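Local coordinates for magnetosome membrane protein MamB, putative Co/Zn/Cd cation transporter. Cation diffusion facilitator family (Desulfamplus magnetovallimortis, PDB 6QFJ), which probably carries metal cations across the magnetosome membrane as a cation diffusion facilitator, this chain being its C-terminal domain, at residues D22-I27 and R76-Q81; I27-E30 and L35-E38; Q61-I66 and S71-R76. One frame throughout, in Å; residues are numbered along the deposited sequence.

Contact 1: D22-I27 and R76-Q81; sequences DVKDII and RLFAAQ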
# COMPACT_ATOMS: atom_id res chain seq x y z
N ASP A 22 3.86 -9.12 2.16
CA ASP A 22 4.45 -8.25 3.21
C ASP A 22 4.49 -6.81 2.71
O ASP A 22 4.41 -6.56 1.50
CB ASP A 22 5.93 -8.66 3.48
CG ASP A 22 6.06 -9.69 4.57
OD1 ASP A 22 5.44 -9.56 5.63
OD2 ASP A 22 6.77 -10.70 4.38
N VAL A 23 4.61 -5.89 3.64
CA VAL A 23 4.78 -4.48 3.36
C VAL A 23 6.27 -4.24 3.26
O VAL A 23 7.00 -4.56 4.19
CB VAL A 23 4.21 -3.60 4.47
CG1 VAL A 23 4.46 -2.12 4.17
CG2 VAL A 23 2.74 -3.85 4.56
N LYS A 24 6.72 -3.70 2.15
CA LYS A 24 8.12 -3.35 2.02
C LYS A 24 8.39 -1.94 2.55
O LYS A 24 9.38 -1.72 3.22
CB LYS A 24 8.52 -3.39 0.56
CG LYS A 24 9.97 -2.99 0.28
CD LYS A 24 10.20 -3.49 -1.11
CE LYS A 24 11.07 -2.64 -1.98
NZ LYS A 24 12.37 -3.07 -1.89
N ASP A 25 7.52 -1.01 2.25
CA ASP A 25 7.67 0.36 2.72
C ASP A 25 6.43 1.17 2.50
O ASP A 25 5.68 0.95 1.54
CB ASP A 25 8.80 1.05 2.00
CG ASP A 25 9.42 2.19 2.80
OD1 ASP A 25 9.31 2.28 4.06
OD2 ASP A 25 10.02 3.05 2.12
N ILE A 26 6.18 2.08 3.42
CA ILE A 26 5.06 3.05 3.31
C ILE A 26 5.63 4.42 3.55
O ILE A 26 6.23 4.69 4.59
CB ILE A 26 3.98 2.82 4.34
CG1 ILE A 26 3.37 1.42 4.18
CG2 ILE A 26 2.86 3.86 4.18
CD1 ILE A 26 2.28 1.06 5.15
N ILE A 27 5.48 5.29 2.57
CA ILE A 27 5.89 6.69 2.74
C ILE A 27 4.70 7.58 2.54
O ILE A 27 3.87 7.31 1.68
CB ILE A 27 7.02 7.04 1.75
CG1 ILE A 27 8.32 6.34 2.18
CG2 ILE A 27 7.33 8.52 1.69
CD1 ILE A 27 9.42 6.42 1.15
N ARG A 76 3.87 0.23 -5.67
CA ARG A 76 4.82 -0.56 -6.42
C ARG A 76 4.82 -1.98 -5.89
O ARG A 76 4.85 -2.17 -4.70
CB ARG A 76 6.20 0.04 -6.37
CG ARG A 76 6.28 1.38 -7.12
CD ARG A 76 7.68 1.89 -7.25
NE ARG A 76 8.31 2.02 -5.94
CZ ARG A 76 9.63 2.23 -5.75
NH1 ARG A 76 10.13 2.32 -4.51
NH2 ARG A 76 10.47 2.39 -6.80
N LEU A 77 4.86 -2.97 -6.78
CA LEU A 77 4.85 -4.40 -6.36
C LEU A 77 6.23 -5.03 -6.67
O LEU A 77 6.79 -4.86 -7.77
CB LEU A 77 3.79 -5.17 -7.09
CG LEU A 77 2.36 -4.62 -7.01
CD1 LEU A 77 1.45 -5.56 -7.74
CD2 LEU A 77 1.93 -4.49 -5.60
N PHE A 78 6.76 -5.75 -5.67
CA PHE A 78 8.02 -6.45 -5.77
C PHE A 78 7.83 -7.92 -5.46
O PHE A 78 7.00 -8.28 -4.64
CB PHE A 78 8.99 -5.83 -4.75
CG PHE A 78 9.35 -4.43 -5.04
CD1 PHE A 78 10.43 -4.11 -5.84
CD2 PHE A 78 8.59 -3.41 -4.51
CE1 PHE A 78 10.75 -2.77 -6.11
CE2 PHE A 78 8.90 -2.09 -4.77
CZ PHE A 78 9.99 -1.75 -5.56
N ALA A 79 8.59 -8.79 -6.10
CA ALA A 79 8.54 -10.23 -5.83
C ALA A 79 8.95 -10.46 -4.35
O ALA A 79 10.03 -10.04 -3.92
CB ALA A 79 9.51 -10.98 -6.71
N ALA A 80 8.16 -11.20 -3.62
CA ALA A 80 8.63 -11.66 -2.27
C ALA A 80 9.97 -12.40 -2.40
O ALA A 80 10.24 -13.12 -3.39
CB ALA A 80 7.61 -12.56 -1.66
N GLN A 81 10.75 -12.28 -1.36
CA GLN A 81 12.10 -12.78 -1.31
C GLN A 81 11.91 -14.26 -0.90
O GLN A 81 11.21 -14.51 0.07
CB GLN A 81 12.86 -12.05 -0.19
CG GLN A 81 12.41 -10.58 -0.09
CD GLN A 81 13.30 -9.74 0.74
OE1 GLN A 81 13.01 -9.52 1.90
NE2 GLN A 81 14.40 -9.30 0.19

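Contact 2: I27-E30 and L35-E38; sequences IARE and LEFE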
# COMPACT_ATOMS: atom_id res chain seq x y z
N ILE A 27 5.48 5.29 2.57
CA ILE A 27 5.89 6.69 2.74
C ILE A 27 4.70 7.58 2.54
O ILE A 27 3.87 7.31 1.68
CB ILE A 27 7.02 7.04 1.75
CG1 ILE A 27 8.32 6.34 2.18
CG2 ILE A 27 7.33 8.52 1.69
CD1 ILE A 27 9.42 6.42 1.15
N ALA A 28 4.64 8.68 3.29
CA ALA A 28 3.57 9.70 3.13
C ALA A 28 4.15 11.09 3.20
O ALA A 28 4.99 11.36 4.03
CB ALA A 28 2.53 9.55 4.22
N ARG A 29 3.66 12.00 2.36
CA ARG A 29 3.99 13.39 2.56
C ARG A 29 2.82 14.27 2.22
O ARG A 29 1.88 13.87 1.53
CB ARG A 29 5.21 13.79 1.74
CG ARG A 29 4.97 13.84 0.26
CD ARG A 29 6.27 14.09 -0.50
NE ARG A 29 7.08 12.90 -0.51
CZ ARG A 29 6.86 11.88 -1.32
NH1 ARG A 29 5.86 11.94 -2.20
NH2 ARG A 29 7.64 10.82 -1.25
N GLU A 30 2.92 15.51 2.69
CA GLU A 30 1.87 16.47 2.47
C GLU A 30 2.25 17.35 1.32
O GLU A 30 3.33 17.87 1.29
CB GLU A 30 1.59 17.34 3.66
CG GLU A 30 1.36 16.51 4.88
CD GLU A 30 0.98 17.32 6.11
OE1 GLU A 30 1.89 17.56 6.90
OE2 GLU A 30 -0.19 17.73 6.30
N LEU A 35 -2.56 14.49 0.83
CA LEU A 35 -1.63 13.51 1.28
C LEU A 35 -1.21 12.56 0.17
O LEU A 35 -2.05 11.86 -0.43
CB LEU A 35 -2.24 12.72 2.40
CG LEU A 35 -2.22 13.42 3.73
CD1 LEU A 35 -3.05 12.61 4.72
CD2 LEU A 35 -0.77 13.57 4.23
N GLU A 36 0.09 12.52 -0.08
CA GLU A 36 0.68 11.61 -1.06
C GLU A 36 1.25 10.36 -0.41
O GLU A 36 2.12 10.45 0.45
CB GLU A 36 1.78 12.30 -1.85
CG GLU A 36 1.18 13.22 -2.91
CD GLU A 36 2.16 14.12 -3.61
OE1 GLU A 36 3.32 14.17 -3.17
OE2 GLU A 36 1.72 14.78 -4.56
N PHE A 37 0.77 9.22 -0.84
CA PHE A 37 1.27 7.94 -0.30
C PHE A 37 2.03 7.17 -1.37
O PHE A 37 1.59 7.12 -2.54
CB PHE A 37 0.15 7.08 0.20
CG PHE A 37 -0.49 7.62 1.43
CD1 PHE A 37 -1.57 8.49 1.34
CD2 PHE A 37 -0.08 7.19 2.67
CE1 PHE A 37 -2.16 8.97 2.46
CE2 PHE A 37 -0.69 7.69 3.81
CZ PHE A 37 -1.71 8.60 3.71
N GLU A 38 3.19 6.64 -0.99
CA GLU A 38 3.96 5.69 -1.80
C GLU A 38 4.02 4.42 -1.04
O GLU A 38 4.55 4.37 0.10
CB GLU A 38 5.37 6.20 -2.08
CG GLU A 38 5.34 7.41 -3.02
CD GLU A 38 6.66 8.13 -3.14
OE1 GLU A 38 7.41 8.21 -2.17
OE2 GLU A 38 6.91 8.66 -4.22

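Contact 3: Q61-I66 and S71-R76; sequences QIIKEI and STVKVR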
# COMPACT_ATOMS: atom_id res chain seq x y z
N GLN A 61 -8.08 1.36 -2.56
CA GLN A 61 -9.35 1.35 -1.84
C GLN A 61 -9.09 1.48 -0.34
O GLN A 61 -9.72 2.27 0.36
CB GLN A 61 -10.06 0.03 -2.18
CG GLN A 61 -11.47 -0.12 -1.59
CD GLN A 61 -11.53 -0.38 -0.13
OE1 GLN A 61 -10.79 -1.19 0.42
NE2 GLN A 61 -12.44 0.34 0.57
N ILE A 62 -8.14 0.73 0.15
CA ILE A 62 -7.83 0.81 1.60
C ILE A 62 -7.45 2.17 2.04
O ILE A 62 -8.02 2.73 2.99
CB ILE A 62 -6.72 -0.22 1.96
CG1 ILE A 62 -7.27 -1.61 1.77
CG2 ILE A 62 -6.24 -0.00 3.37
CD1 ILE A 62 -6.24 -2.71 1.76
N ILE A 63 -6.55 2.80 1.27
CA ILE A 63 -6.14 4.15 1.64
C ILE A 63 -7.26 5.14 1.58
O ILE A 63 -7.48 5.92 2.55
CB ILE A 63 -4.93 4.59 0.83
CG1 ILE A 63 -3.78 3.74 1.26
CG2 ILE A 63 -4.63 6.08 1.10
CD1 ILE A 63 -2.58 3.91 0.43
N LYS A 64 -8.02 5.13 0.48
CA LYS A 64 -9.14 6.04 0.36
C LYS A 64 -10.16 5.87 1.50
O LYS A 64 -10.78 6.83 1.94
CB LYS A 64 -9.87 5.78 -0.95
CG LYS A 64 -9.04 5.96 -2.18
CD LYS A 64 -8.44 7.31 -2.20
CE LYS A 64 -7.94 7.60 -3.60
NZ LYS A 64 -7.14 8.84 -3.60
N GLU A 65 -10.36 4.65 1.95
CA GLU A 65 -11.26 4.44 3.03
C GLU A 65 -10.71 4.95 4.35
O GLU A 65 -11.43 5.53 5.15
CB GLU A 65 -11.66 2.97 3.20
CG GLU A 65 -12.66 2.78 4.36
CD GLU A 65 -13.18 1.34 4.47
OE1 GLU A 65 -13.14 0.60 3.48
OE2 GLU A 65 -13.67 0.93 5.57
N ILE A 66 -9.44 4.72 4.61
CA ILE A 66 -8.86 5.13 5.92
C ILE A 66 -8.61 6.62 6.05
O ILE A 66 -8.85 7.20 7.09
CB ILE A 66 -7.58 4.35 6.17
CG1 ILE A 66 -7.96 2.91 6.33
CG2 ILE A 66 -6.82 4.87 7.40
CD1 ILE A 66 -6.91 2.05 6.94
N SER A 71 -6.19 12.32 -1.24
CA SER A 71 -4.97 11.60 -1.32
C SER A 71 -4.64 11.18 -2.74
O SER A 71 -5.48 11.10 -3.62
CB SER A 71 -4.97 10.38 -0.41
OG SER A 71 -5.93 9.39 -0.85
N THR A 72 -3.34 10.96 -2.93
CA THR A 72 -2.80 10.36 -4.09
C THR A 72 -2.04 9.10 -3.61
O THR A 72 -1.41 9.13 -2.58
CB THR A 72 -1.82 11.35 -4.77
OG1 THR A 72 -2.55 12.03 -5.79
CG2 THR A 72 -0.65 10.71 -5.36
N VAL A 73 -2.09 8.05 -4.40
CA VAL A 73 -1.54 6.77 -3.97
C VAL A 73 -0.72 6.18 -5.09
O VAL A 73 -1.23 5.93 -6.17
CB VAL A 73 -2.64 5.74 -3.56
CG1 VAL A 73 -1.98 4.45 -3.05
CG2 VAL A 73 -3.51 6.30 -2.48
N LYS A 74 0.54 5.96 -4.84
CA LYS A 74 1.38 5.30 -5.83
C LYS A 74 1.82 3.92 -5.23
O LYS A 74 2.47 3.86 -4.17
CB LYS A 74 2.53 6.20 -6.14
CG LYS A 74 3.73 5.57 -6.78
CD LYS A 74 3.53 5.30 -8.26
CE LYS A 74 4.87 4.85 -8.86
NZ LYS A 74 4.73 3.66 -9.72
N VAL A 75 1.51 2.83 -5.93
CA VAL A 75 1.78 1.47 -5.39
C VAL A 75 2.82 0.79 -6.28
O VAL A 75 2.63 0.79 -7.50
CB VAL A 75 0.51 0.62 -5.37
CG1 VAL A 75 0.72 -0.76 -4.71
CG2 VAL A 75 -0.58 1.34 -4.64
N ARG A 76 3.87 0.23 -5.67
CA ARG A 76 4.82 -0.56 -6.42
C ARG A 76 4.82 -1.98 -5.89
O ARG A 76 4.85 -2.17 -4.70
CB ARG A 76 6.20 0.04 -6.37
CG ARG A 76 6.28 1.38 -7.12
CD ARG A 76 7.68 1.89 -7.25
NE ARG A 76 8.31 2.02 -5.94
CZ ARG A 76 9.63 2.23 -5.75
NH1 ARG A 76 10.13 2.32 -4.51
NH2 ARG A 76 10.47 2.39 -6.80
O HOH W 1 -4.70 8.10 -5.94

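Contact 1: D22-I27 and R76-Q81
K24 lays the end of its side chain over one face of the F78 ring, the two side chains crossing at about a right angle. Its CE makes a CH-pi contact, 3.6 Å from the F78 ring centroid and shifted slightly toward the rim. The ammonium lies farther out over the same face: NZ of K24 is 4.4 Å from the F78 centroid and only 2° off the ring normal, a cation-pi pair. Bends at chi3 and chi4, beyond a CG placed opposite the backbone N (chi1 178°), bring the CE methylene over the ring. The two residues belong to the outer strands, 22-31 and 71-79, of this chain's three-stranded mixed sheet, and they meet above the central strand 34-43. Strand 22-31 carries a classic beta bulge here, K24 and D25 both facing D40. F78 also touches R76 of its own strand, with CZ of F78 standing 4.0 Å above the centre of the R76 guanidinium plane. That guanidinium is held in turn by a salt bridge from NH1 to D40 OD2, which probably offsets its charge. NZ of K24 and NH1 of R76 remain 6.4 Å apart.

Contact 2: I27-E30 and L35-E38
The beta hairpin of strands 22-31 and 34-43 is zipped together here, segments 27-30 and 35-38 running antiparallel at 161° with their axes 4.6 Å apart. I27 with E38 and R29 with E36 are hydrogen-bonded pairs, each closed by two backbone N-H to O=C bonds; the straightest runs from I27 N to E38 O (2.8 Å, 173° at the hydrogen). The non-hydrogen-bonded pairs A28 with F37 and E30 with L35 alternate with them. The latter four residues put their side chains on the face packed by helix 2-15, where A28 touches I7 and F37 touches I10. There the methyl of A28 meets the F37 ring obliquely, CB to CE2 at 3.7 Å, and E30 lies alongside L35, CG of E30 resting 3.7 Å from CD2 of L35. On the other face R29, E36 and E38 form a salt-bridge network beside I27. With CG between its backbone N and carbonyl carbon (chi1 70°) and a bend at chi3, R29 brings its guanidinium across the neighbouring strand to two carboxylates. The longer salt bridge runs from NH1 of R29 to OE1 of E36 at 3.5 Å. The shorter one is also a hydrogen bond: NH2 of R29 donates, nearly in the guanidinium plane, to OE1 of E38 at 2.8 Å, meeting that oxygen from above the carboxylate plane.

Contact 3: Q61-I66 and S71-R76
K64 reaches from the helix to S71: from CB, CG lies beside the backbone N, and a bend at chi2 (-56°) turns CD toward the strand. CD of K64 is the first atom to meet it, 3.5 Å from S71 OG; CE follows along the same hydroxyl, and NZ donates a hydrogen bond to OG at 3.1 Å. NZ of K64 also comes within 2.8 Å of S71 O, but at an angle too poor for a hydrogen bond. A water links NZ weakly to V73 N. S71, a buried residue, turns its hydroxyl to the helix with OG between the backbone N and the carbonyl carbon (chi1 67°). With an alanine here OG is gone, and the K64 ammonium would probably lose its hydroxyl partner and be freer to turn. Deeper in, I63 and V73 reach toward each other tip to tip, CD1 of I63 lying 3.6 Å from CG1 of V73. The contact closes the beta-alpha-beta crossover in which helix 49-66 joins the neighbouring parallel strands 34-43 and 71-79; I63 packs between them and helix 2-15, touching F37 and I39 of the central strand and I10 of that helix.

Contact 1 is a surface contact, whereas contacts 2 and 3 are partly buried and include residues of the core. All three reach one sheet: contact 2 binds neighbouring strands by backbone bonds and salt bridges, contact 3 sets a helix upon an edge strand, and contact 1 relates the two edge strands across the middle one by side chains alone. Contacts 1 and 2 share I27 and strand 22-31; contacts 1 and 3 share R76 and strand 71-79 and lie on opposite sides of the chain's centre. Contacts 2 and 3 touch directly, through probable hydrogen bonds of F37 with T72 and K74 and packing of F37 on I63. Lysine recurs, over an aromatic face in contact 1 and on a hydroxyl in contact 3.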